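Local atomic coordinates of type III chaperone protein ShcA (Pseudomonas syringae pv. tomato, PDB entry 4G6T), a protein that probably binds a partner effector protein as a class IA type III secretion chaperone of the CesT family, keeping it ready for export. Residues A[116-119]-A[120-123]; A[100-103]-A[104-107]; A[14-17]-A[18-22]. One frame throughout, in Å; residues are numbered along the deposited sequence.

Contact 1: residues A[116-119]-A[120-123]; sequences AGLL and EWMR
Met122 folds back over Leu118 along one turn of helix 108-127, the C-terminal helix of this CesT-family chaperone. The backbone here makes regular i to i+4 hydrogen bonds, and Met122 N donates to Leu118 O at 2.9 Å. The side chain starts with Met122 CB, which sits 3.4 Å from Leu119 O. Met122 CG comes next and lies 3.2 Å from Leu118 O. With chi1 at -71°, CG is opposite the carbonyl carbon, and this sends the chain back toward the preceding turn. Met122 SD then reaches 3.8 Å from Leu118 CG, and the sulfur also lies near Leu118 O. The two side chains pass at a slant. Met122 SD has a looser neighbour in Leu119 CD2, at 4.4 Å. The chain bends at its last torsion, chi3 68°. This buried side also packs on the sheet: Leu118 and Met122 touch Ala97 of strand 95-102, and Leu119 and Met122 touch Phe41 of strand 41-48.

Trp121 leaves the helix on another side. Trp121 CD1 passes Leu118 CD1 at 4.3 Å. Its indole NE1 is hydrogen-bonded to Gly85 O, and its ring meets that of Trp125 edge-to-face.

Glu120 and Arg123 are three residues apart and form a salt bridge on the more exposed side. Another protein chain packs on both, and an aromatic side chain of that chain hydrogen-bonds Glu120 OE2. Two bonds, one to each oxygen, hold the carboxylate at the edge of the guanidinium and should limit its rotation. Arg123 NE donates to Glu120 OE1 at 2.9 Å, on the syn side. Arg123 NH2 donates to the syn lone pair of Glu120 OE2, also at 2.9 Å, with an N-H...O angle of 167°.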
ATOM      1  N   ALA A 116      -9.693   3.019   2.340  1.00 20.05           N
ATOM      2  CA  ALA A 116     -10.681   2.769   3.454  1.00 20.83           C
ATOM      3  C   ALA A 116     -11.372   1.433   3.199  1.00 21.67           C
ATOM      4  O   ALA A 116     -11.594   0.631   4.107  1.00 21.69           O
ATOM      5  CB  ALA A 116     -11.650   3.858   3.582  1.00 22.54           C
ATOM      6  N   GLY A 117     -11.706   1.170   1.951  1.00 22.10           N
ATOM      7  CA  GLY A 117     -12.346  -0.126   1.618  1.00 22.49           C
ATOM      8  C   GLY A 117     -11.477  -1.298   1.960  1.00 22.50           C
ATOM      9  O   GLY A 117     -11.953  -2.364   2.469  1.00 22.34           O
ATOM     10  N   LEU A 118     -10.211  -1.222   1.635  1.00 19.49           N
ATOM     11  CA  LEU A 118      -9.306  -2.259   1.904  1.00 18.70           C
ATOM     12  C   LEU A 118      -9.181  -2.465   3.395  1.00 19.01           C
ATOM     13  O   LEU A 118      -9.068  -3.591   3.843  1.00 18.95           O
ATOM     14  CB  LEU A 118      -7.920  -1.970   1.269  1.00 18.53           C
ATOM     15  CG  LEU A 118      -6.835  -2.965   1.447  1.00 20.03           C
ATOM     16  CD1 LEU A 118      -7.269  -4.254   0.805  1.00 25.17           C
ATOM     17  CD2 LEU A 118      -5.493  -2.491   0.961  1.00 24.54           C
ATOM     18  N   LEU A 119      -9.048  -1.355   4.130  1.00 19.18           N
ATOM     19  CA  LEU A 119      -8.898  -1.443   5.573  1.00 19.26           C
ATOM     20  C   LEU A 119     -10.079  -2.101   6.209  1.00 18.85           C
ATOM     21  O   LEU A 119      -9.861  -2.898   7.159  1.00 21.11           O
ATOM     22  CB  LEU A 119      -8.639  -0.038   6.167  1.00 21.31           C
ATOM     23  CG  LEU A 119      -7.238   0.484   5.837  1.00 21.60           C
ATOM     24  CD1 LEU A 119      -7.189   2.030   5.949  1.00 23.26           C
ATOM     25  CD2 LEU A 119      -6.088  -0.158   6.574  1.00 23.85           C
ATOM     26  N   GLU A 120     -11.273  -1.727   5.803  1.00 19.54           N
ATOM     27  CA  GLU A 120     -12.469  -2.323   6.426  1.00 21.20           C
ATOM     28  C   GLU A 120     -12.571  -3.819   6.070  1.00 22.16           C
ATOM     29  O   GLU A 120     -13.009  -4.639   6.919  1.00 23.00           O
ATOM     30  CB  GLU A 120     -13.680  -1.544   6.159  1.00 24.18           C
ATOM     31  CG  GLU A 120     -13.655  -0.097   6.779  1.00 24.87           C
ATOM     32  CD  GLU A 120     -13.116  -0.048   8.233  1.00 27.06           C
ATOM     33  OE1 GLU A 120     -13.729  -0.683   9.114  1.00 26.39           O
ATOM     34  OE2 GLU A 120     -12.044   0.525   8.511  1.00 27.98           O
ATOM     35  N   TRP A 121     -12.164  -4.212   4.871  1.00 19.46           N
ATOM     36  CA  TRP A 121     -12.055  -5.623   4.479  1.00 19.34           C
ATOM     37  C   TRP A 121     -11.098  -6.368   5.354  1.00 21.31           C
ATOM     38  O   TRP A 121     -11.420  -7.452   5.893  1.00 20.94           O
ATOM     39  CB  TRP A 121     -11.631  -5.658   2.984  1.00 18.58           C
ATOM     40  CG  TRP A 121     -11.265  -6.963   2.329  1.00 19.78           C
ATOM     41  CD1 TRP A 121     -10.019  -7.405   1.944  1.00 21.72           C
ATOM     42  CD2 TRP A 121     -12.181  -7.976   1.849  1.00 21.52           C
ATOM     43  NE1 TRP A 121     -10.128  -8.584   1.224  1.00 21.90           N
ATOM     44  CE2 TRP A 121     -11.408  -8.925   1.149  1.00 21.24           C
ATOM     45  CE3 TRP A 121     -13.556  -8.097   1.888  1.00 23.41           C
ATOM     46  CZ2 TRP A 121     -12.016 -10.057   0.547  1.00 19.05           C
ATOM     47  CZ3 TRP A 121     -14.143  -9.215   1.302  1.00 23.24           C
ATOM     48  CH2 TRP A 121     -13.355 -10.170   0.687  1.00 21.63           C
ATOM     49  N   MET A 122      -9.908  -5.809   5.597  1.00 19.61           N
ATOM     50  CA  MET A 122      -8.910  -6.351   6.520  1.00 20.48           C
ATOM     51  C   MET A 122      -9.512  -6.488   7.915  1.00 21.01           C
ATOM     52  O   MET A 122      -9.323  -7.510   8.560  1.00 20.05           O
ATOM     53  CB  MET A 122      -7.690  -5.439   6.504  1.00 19.14           C
ATOM     54  CG  MET A 122      -6.920  -5.568   5.188  1.00 19.80           C
ATOM     55  SD  MET A 122      -5.767  -4.231   4.893  1.00 20.95           S
ATOM     56  CE  MET A 122      -4.545  -4.594   6.219  1.00 22.24           C
ATOM     57  N   ARG A 123     -10.215  -5.475   8.345  1.00 20.49           N
ATOM     58  CA  ARG A 123     -10.794  -5.480   9.707  1.00 20.69           C
ATOM     59  C   ARG A 123     -11.764  -6.655   9.813  1.00 23.96           C
ATOM     60  O   ARG A 123     -11.713  -7.412  10.797  1.00 24.12           O
ATOM     61  CB  ARG A 123     -11.468  -4.168  10.022  1.00 21.88           C
ATOM     62  CG  ARG A 123     -11.925  -4.092  11.475  1.00 22.74           C
ATOM     63  CD  ARG A 123     -12.696  -2.837  11.814  1.00 23.36           C
ATOM     64  NE  ARG A 123     -12.087  -1.646  11.241  1.00 24.18           N
ATOM     65  CZ  ARG A 123     -10.995  -1.016  11.674  1.00 25.29           C
ATOM     66  NH1 ARG A 123     -10.295  -1.433  12.725  1.00 25.92           N
ATOM     67  NH2 ARG A 123     -10.575   0.044  11.003  1.00 25.32           N
TER

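Contact 2: residues A[100-103]-A[104-107]; sequences SIPR and EKLS
Ile101 and Leu106 meet through their methyl groups. Ile101 CG2 lies 3.6 Å from Leu106 CD2, and the two side chains run obliquely across each other. The other methyl, Leu106 CD1, lies 3.8 Å from Arg103 CA. Beside this pair, the ring of Pro102 packs against the aliphatic part of Lys105, with Pro102 CG 3.8 Å from Lys105 CD. Glu104 bends back at chi2 (83°), and this carries Glu104 OE1 to 3.5 Å from Pro102 CB.

Two i to i+3 backbone bonds set these side chains in place. Lys105 N donates to Pro102 O at 2.9 Å, and Leu106 N donates to Arg103 O at 3.1 Å. These bonds form a short 3-10 turn through which the chain leaves strand 95-102 before helix 108-127 begins. A water donates to Arg103 O and, at 2.6 Å, to Leu106 O, bridging the two carbonyls.

Further out, Ile101 touches Leu56 and Leu106 touches Leu54 of strand 53-59, while Leu106 also touches Tyr9 and Leu12 of helix 8-19. The long side chain of Arg103 packs on Phe8 and Tyr9 of that helix, and Arg103 NH1 is hydrogen-bonded to Ser5 O, just before it. Ser107 is the N-cap of helix 108-127, its OG accepting a hydrogen bond from Thr110 N.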
ATOM      1  N   SER A 100      -6.498  -3.119  -6.915  1.00 19.91           N
ATOM      2  CA  SER A 100      -5.744  -2.473  -7.978  1.00 19.81           C
ATOM      3  C   SER A 100      -6.545  -1.334  -8.512  1.00 20.59           C
ATOM      4  O   SER A 100      -7.765  -1.408  -8.677  1.00 23.82           O
ATOM      5  CB  SER A 100      -5.418  -3.436  -9.118  1.00 24.47           C
ATOM      6  OG  SER A 100      -4.803  -2.747 -10.183  1.00 29.27           O
ATOM      7  N   ILE A 101      -5.879  -0.219  -8.794  1.00 20.09           N
ATOM      8  CA  ILE A 101      -6.535   0.964  -9.393  1.00 21.22           C
ATOM      9  C   ILE A 101      -5.759   1.285 -10.697  1.00 20.75           C
ATOM     10  O   ILE A 101      -4.559   1.587 -10.682  1.00 20.27           O
ATOM     11  CB  ILE A 101      -6.545   2.206  -8.485  1.00 20.18           C
ATOM     12  CG1 ILE A 101      -7.045   1.924  -7.054  1.00 21.11           C
ATOM     13  CG2 ILE A 101      -7.352   3.296  -9.185  1.00 21.88           C
ATOM     14  CD1 ILE A 101      -6.817   3.080  -6.078  1.00 22.71           C
ATOM     15  N   PRO A 102      -6.429   1.185 -11.856  1.00 21.97           N
ATOM     16  CA  PRO A 102      -5.708   1.564 -13.085  1.00 22.47           C
ATOM     17  C   PRO A 102      -5.360   3.044 -13.054  1.00 19.98           C
ATOM     18  O   PRO A 102      -6.090   3.854 -12.488  1.00 22.16           O
ATOM     19  CB  PRO A 102      -6.718   1.294 -14.181  1.00 26.62           C
ATOM     20  CG  PRO A 102      -7.811   0.531 -13.578  1.00 25.86           C
ATOM     21  CD  PRO A 102      -7.838   0.765 -12.088  1.00 23.13           C
ATOM     22  N   ARG A 103      -4.224   3.341 -13.698  1.00 20.93           N
ATOM     23  CA  ARG A 103      -3.702   4.733 -13.720  1.00 23.63           C
ATOM     24  C   ARG A 103      -4.781   5.709 -14.165  1.00 24.07           C
ATOM     25  O   ARG A 103      -4.927   6.786 -13.556  1.00 24.23           O
ATOM     26  CB  ARG A 103      -2.450   4.827 -14.596  1.00 29.93           C
ATOM     27  CG  ARG A 103      -1.803   6.243 -14.686  1.00 35.95           C
ATOM     28  CD  ARG A 103      -1.274   6.569 -16.131  1.00 40.84           C
ATOM     29  NE  ARG A 103       0.048   6.029 -16.397  1.00 50.40           N
ATOM     30  CZ  ARG A 103       1.189   6.738 -16.506  1.00 53.64           C
ATOM     31  NH1 ARG A 103       1.213   8.081 -16.402  1.00 53.07           N
ATOM     32  NH2 ARG A 103       2.333   6.095 -16.754  1.00 55.15           N
ATOM     33  N   GLU A 104      -5.541   5.347 -15.208  1.00 25.73           N
ATOM     34  CA  GLU A 104      -6.690   6.133 -15.721  1.00 32.19           C
ATOM     35  C   GLU A 104      -7.740   6.529 -14.697  1.00 28.77           C
ATOM     36  O   GLU A 104      -8.500   7.451 -14.893  1.00 31.66           O
ATOM     37  CB  GLU A 104      -7.430   5.309 -16.818  1.00 38.24           C
ATOM     38  CG  GLU A 104      -6.638   4.976 -18.093  1.00 42.16           C
ATOM     39  CD  GLU A 104      -5.689   3.741 -18.042  1.00 48.58           C
ATOM     40  OE1 GLU A 104      -5.465   3.109 -16.962  1.00 34.23           O
ATOM     41  OE2 GLU A 104      -5.116   3.403 -19.121  1.00 48.79           O
ATOM     42  N   LYS A 105      -7.891   5.749 -13.626  1.00 26.22           N
ATOM     43  CA  LYS A 105      -8.890   5.996 -12.624  1.00 26.79           C
ATOM     44  C   LYS A 105      -8.361   6.614 -11.331  1.00 25.15           C
ATOM     45  O   LYS A 105      -9.134   6.887 -10.428  1.00 27.38           O
ATOM     46  CB  LYS A 105      -9.572   4.671 -12.265  1.00 28.90           C
ATOM     47  CG  LYS A 105     -10.498   4.170 -13.374  1.00 33.66           C
ATOM     48  CD  LYS A 105     -10.871   2.689 -13.266  1.00 43.40           C
ATOM     49  CE  LYS A 105     -11.371   2.106 -14.598  1.00 47.27           C
ATOM     50  NZ  LYS A 105     -10.567   2.429 -15.838  1.00 46.25           N
ATOM     51  N   LEU A 106      -7.065   6.859 -11.250  1.00 22.85           N
ATOM     52  CA  LEU A 106      -6.490   7.363 -10.021  1.00 24.72           C
ATOM     53  C   LEU A 106      -6.844   8.809  -9.797  1.00 26.32           C
ATOM     54  O   LEU A 106      -6.887   9.645 -10.740  1.00 27.63           O
ATOM     55  CB  LEU A 106      -4.977   7.244 -10.016  1.00 24.70           C
ATOM     56  CG  LEU A 106      -4.355   5.876  -9.859  1.00 26.51           C
ATOM     57  CD1 LEU A 106      -2.856   5.838 -10.193  1.00 31.43           C
ATOM     58  CD2 LEU A 106      -4.621   5.487  -8.394  1.00 27.78           C
ATOM     59  N   SER A 107      -7.124   9.105  -8.561  1.00 24.74           N
ATOM     60  CA  SER A 107      -7.344  10.440  -8.052  1.00 23.39           C
ATOM     61  C   SER A 107      -7.214  10.392  -6.574  1.00 23.82           C
ATOM     62  O   SER A 107      -7.247   9.307  -5.983  1.00 23.40           O
ATOM     63  CB  SER A 107      -8.751  10.967  -8.376  1.00 23.79           C
ATOM     64  OG  SER A 107      -9.802  10.299  -7.614  1.00 26.19           O
TER
HETATM   65  O   HOH W   1      -6.118   9.468 -13.257  1.00 38.35           O

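Contact 3: residues A[14-17]-A[18-22]; sequences DDFS and RSLEM
Arg18 N donates to Asp14 O at 3.0 Å, one of the i to i+4 bonds in the last turns of helix 8-19. The Arg18 side chain lies back along the helix, with Arg18 CG 3.3 Å from Asp14 O. It runs extended from CG to NE. Its guanidinium stays near Asp15 without a salt bridge: Arg18 NH1 is 4.5 Å from Asp15 OD1, which sits well out of the guanidinium plane. Any attraction is one of charge alone.

Ser19 continues the pattern, its N bonded to Asp15 O. Ser19 OG is hydrogen-bonded to Lys112 NZ of helix 108-127, and Asp14 OD2 forms a salt bridge with Lys10 NZ.

Leu20 carries the main apolar contact. Its N donates to Phe16 O, and its side chain crosses the Phe16 ring on one face. Leu20 CD1 sits over that face, offset toward the rim, in a CH-pi contact 4.1 Å from the centroid of the Phe16 ring. Leu20 CD2 meets Phe16 CE2 at 3.5 Å. Phe16 also packs on Leu111, Lys112 and Met115, so the ring lies between Leu20 and helix 108-127.

At Glu21 the backbone leaves the helix with a positive phi of 47°. Its N makes a weak bond to Arg18 O.

Met22 then turns back. Its CG lies between the backbone N and the carbonyl carbon (chi1 73°), and Met22 CG comes 4.2 Å from Ser17 CB. Ser17 OG is bonded to Leu13 O and Leu25 N, so this serine also ties the helix to the chain beyond it. Met22 N donates to Ser17 O at 3.2 Å. This bond, the Glu21 bond inside it and the positive phi make up a Schellman motif, a common C-terminal end of an alpha-helix.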
ATOM      1  N   ASP A  14       2.054  12.691  -3.513  1.00 22.84           N
ATOM      2  CA  ASP A  14       2.233  14.039  -2.924  1.00 23.23           C
ATOM      3  C   ASP A  14       0.952  14.781  -2.654  1.00 23.43           C
ATOM      4  O   ASP A  14       0.814  15.418  -1.603  1.00 24.99           O
ATOM      5  CB  ASP A  14       3.079  14.883  -3.867  1.00 23.46           C
ATOM      6  CG  ASP A  14       4.520  14.410  -3.973  1.00 27.54           C
ATOM      7  OD1 ASP A  14       4.992  13.542  -3.183  1.00 29.32           O
ATOM      8  OD2 ASP A  14       5.217  14.865  -4.967  1.00 28.88           O
ATOM      9  N   ASP A  15       0.013  14.729  -3.554  1.00 22.93           N
ATOM     10  CA  ASP A  15      -1.294  15.360  -3.378  1.00 23.64           C
ATOM     11  C   ASP A  15      -2.095  14.698  -2.244  1.00 23.86           C
ATOM     12  O   ASP A  15      -2.811  15.374  -1.516  1.00 26.99           O
ATOM     13  CB  ASP A  15      -2.120  15.341  -4.666  1.00 26.06           C
ATOM     14  CG  ASP A  15      -1.636  16.383  -5.699  1.00 30.66           C
ATOM     15  OD1 ASP A  15      -0.732  17.150  -5.337  1.00 33.47           O
ATOM     16  OD2 ASP A  15      -2.187  16.453  -6.819  1.00 34.14           O
ATOM     17  N   PHE A  16      -1.969  13.376  -2.146  1.00 23.45           N
ATOM     18  CA  PHE A  16      -2.625  12.612  -1.062  1.00 25.49           C
ATOM     19  C   PHE A  16      -2.068  13.031   0.292  1.00 25.93           C
ATOM     20  O   PHE A  16      -2.839  13.334   1.207  1.00 25.55           O
ATOM     21  CB  PHE A  16      -2.402  11.125  -1.367  1.00 25.00           C
ATOM     22  CG  PHE A  16      -2.869  10.155  -0.303  1.00 26.98           C
ATOM     23  CD1 PHE A  16      -4.189   9.802  -0.241  1.00 27.75           C
ATOM     24  CD2 PHE A  16      -1.948   9.524   0.505  1.00 32.18           C
ATOM     25  CE1 PHE A  16      -4.625   8.850   0.681  1.00 30.50           C
ATOM     26  CE2 PHE A  16      -2.369   8.580   1.449  1.00 35.36           C
ATOM     27  CZ  PHE A  16      -3.710   8.267   1.524  1.00 31.88           C
ATOM     28  N   SER A  17      -0.745  13.145   0.379  1.00 24.11           N
ATOM     29  CA  SER A  17      -0.041  13.536   1.607  1.00 24.75           C
ATOM     30  C   SER A  17      -0.510  14.952   1.965  1.00 27.49           C
ATOM     31  O   SER A  17      -0.794  15.251   3.116  1.00 26.57           O
ATOM     32  CB  SER A  17       1.461  13.476   1.423  1.00 26.32           C
ATOM     33  OG  SER A  17       1.971  12.191   1.095  1.00 25.72           O
ATOM     34  N   ARG A  18      -0.628  15.823   0.979  1.00 27.52           N
ATOM     35  CA  ARG A  18      -1.060  17.216   1.263  1.00 31.48           C
ATOM     36  C   ARG A  18      -2.473  17.239   1.808  1.00 32.93           C
ATOM     37  O   ARG A  18      -2.811  18.040   2.696  1.00 31.81           O
ATOM     38  CB  ARG A  18      -1.004  18.059  -0.010  1.00 33.07           C
ATOM     39  CG  ARG A  18       0.392  18.506  -0.404  1.00 39.31           C
ATOM     40  CD  ARG A  18       0.353  19.246  -1.732  1.00 43.13           C
ATOM     41  NE  ARG A  18       1.694  19.553  -2.195  1.00 53.42           N
ATOM     42  CZ  ARG A  18       2.006  20.366  -3.208  1.00 56.91           C
ATOM     43  NH1 ARG A  18       1.087  21.010  -3.937  1.00 56.98           N
ATOM     44  NH2 ARG A  18       3.279  20.548  -3.486  1.00 65.47           N
ATOM     45  N   SER A  19      -3.312  16.366   1.277  1.00 31.84           N
ATOM     46  CA  SER A  19      -4.694  16.249   1.740  1.00 35.00           C
ATOM     47  C   SER A  19      -4.725  15.743   3.199  1.00 35.08           C
ATOM     48  O   SER A  19      -5.539  16.191   3.989  1.00 39.79           O
ATOM     49  CB  SER A  19      -5.473  15.269   0.870  1.00 35.42           C
ATOM     50  OG  SER A  19      -6.863  15.450   1.058  1.00 41.69           O
ATOM     51  N   LEU A  20      -3.869  14.775   3.493  1.00 33.05           N
ATOM     52  CA  LEU A  20      -3.756  14.117   4.811  1.00 32.98           C
ATOM     53  C   LEU A  20      -3.079  15.073   5.820  1.00 40.24           C
ATOM     54  O   LEU A  20      -2.937  14.749   7.003  1.00 35.65           O
ATOM     55  CB  LEU A  20      -2.959  12.808   4.689  1.00 34.62           C
ATOM     56  CG  LEU A  20      -3.830  11.532   4.591  1.00 33.59           C
ATOM     57  CD1 LEU A  20      -4.882  11.595   3.492  1.00 34.61           C
ATOM     58  CD2 LEU A  20      -2.862  10.370   4.417  1.00 34.68           C
ATOM     59  N   GLU A  21      -2.648  16.236   5.316  1.00 38.79           N
ATOM     60  CA  GLU A  21      -1.842  17.245   6.023  1.00 38.60           C
ATOM     61  C   GLU A  21      -0.655  16.656   6.764  1.00 36.12           C
ATOM     62  O   GLU A  21      -0.531  16.805   7.969  1.00 39.69           O
ATOM     63  CB  GLU A  21      -2.734  18.055   6.984  1.00 41.57           C
ATOM     64  CG  GLU A  21      -3.864  18.773   6.262  1.00 43.63           C
ATOM     65  CD  GLU A  21      -4.825  19.481   7.200  1.00 50.26           C
ATOM     66  OE1 GLU A  21      -4.848  19.172   8.414  1.00 56.69           O
ATOM     67  OE2 GLU A  21      -5.565  20.352   6.709  1.00 56.02           O
ATOM     68  N   MET A  22       0.225  15.980   6.046  1.00 32.40           N
ATOM     69  CA  MET A  22       1.322  15.271   6.651  1.00 28.76           C
ATOM     70  C   MET A  22       2.593  15.401   5.857  1.00 29.33           C
ATOM     71  O   MET A  22       2.616  15.735   4.643  1.00 30.20           O
ATOM     72  CB  MET A  22       1.001  13.769   6.862  1.00 32.03           C
ATOM     73  CG  MET A  22       0.992  12.980   5.565  1.00 30.49           C
ATOM     74  SD  MET A  22       0.419  11.255   5.725  1.00 32.25           S
ATOM     75  CE  MET A  22       1.855  10.455   6.322  1.00 31.96           C
TER

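From the N terminus the order is contact 3, contact 2, contact 1. Each is local, so none closes a long loop, and they follow in series without nesting or crossing. Contact 3 ends helix 8-19. Contact 2 turns the chain from strand 95-102 into helix 108-127, and contact 1 lies further along that helix. None touches another: their centres are 18 to 20 Å apart. They are joined through the fold. Helix 108-127 packs on Phe16 of contact 3 and, through contact 1, on the antiparallel sheet. Contact 2 bridges strand 53-59 and helix 8-19. Contacts 1 and 3 also face a chain of another protein; contact 2 does not.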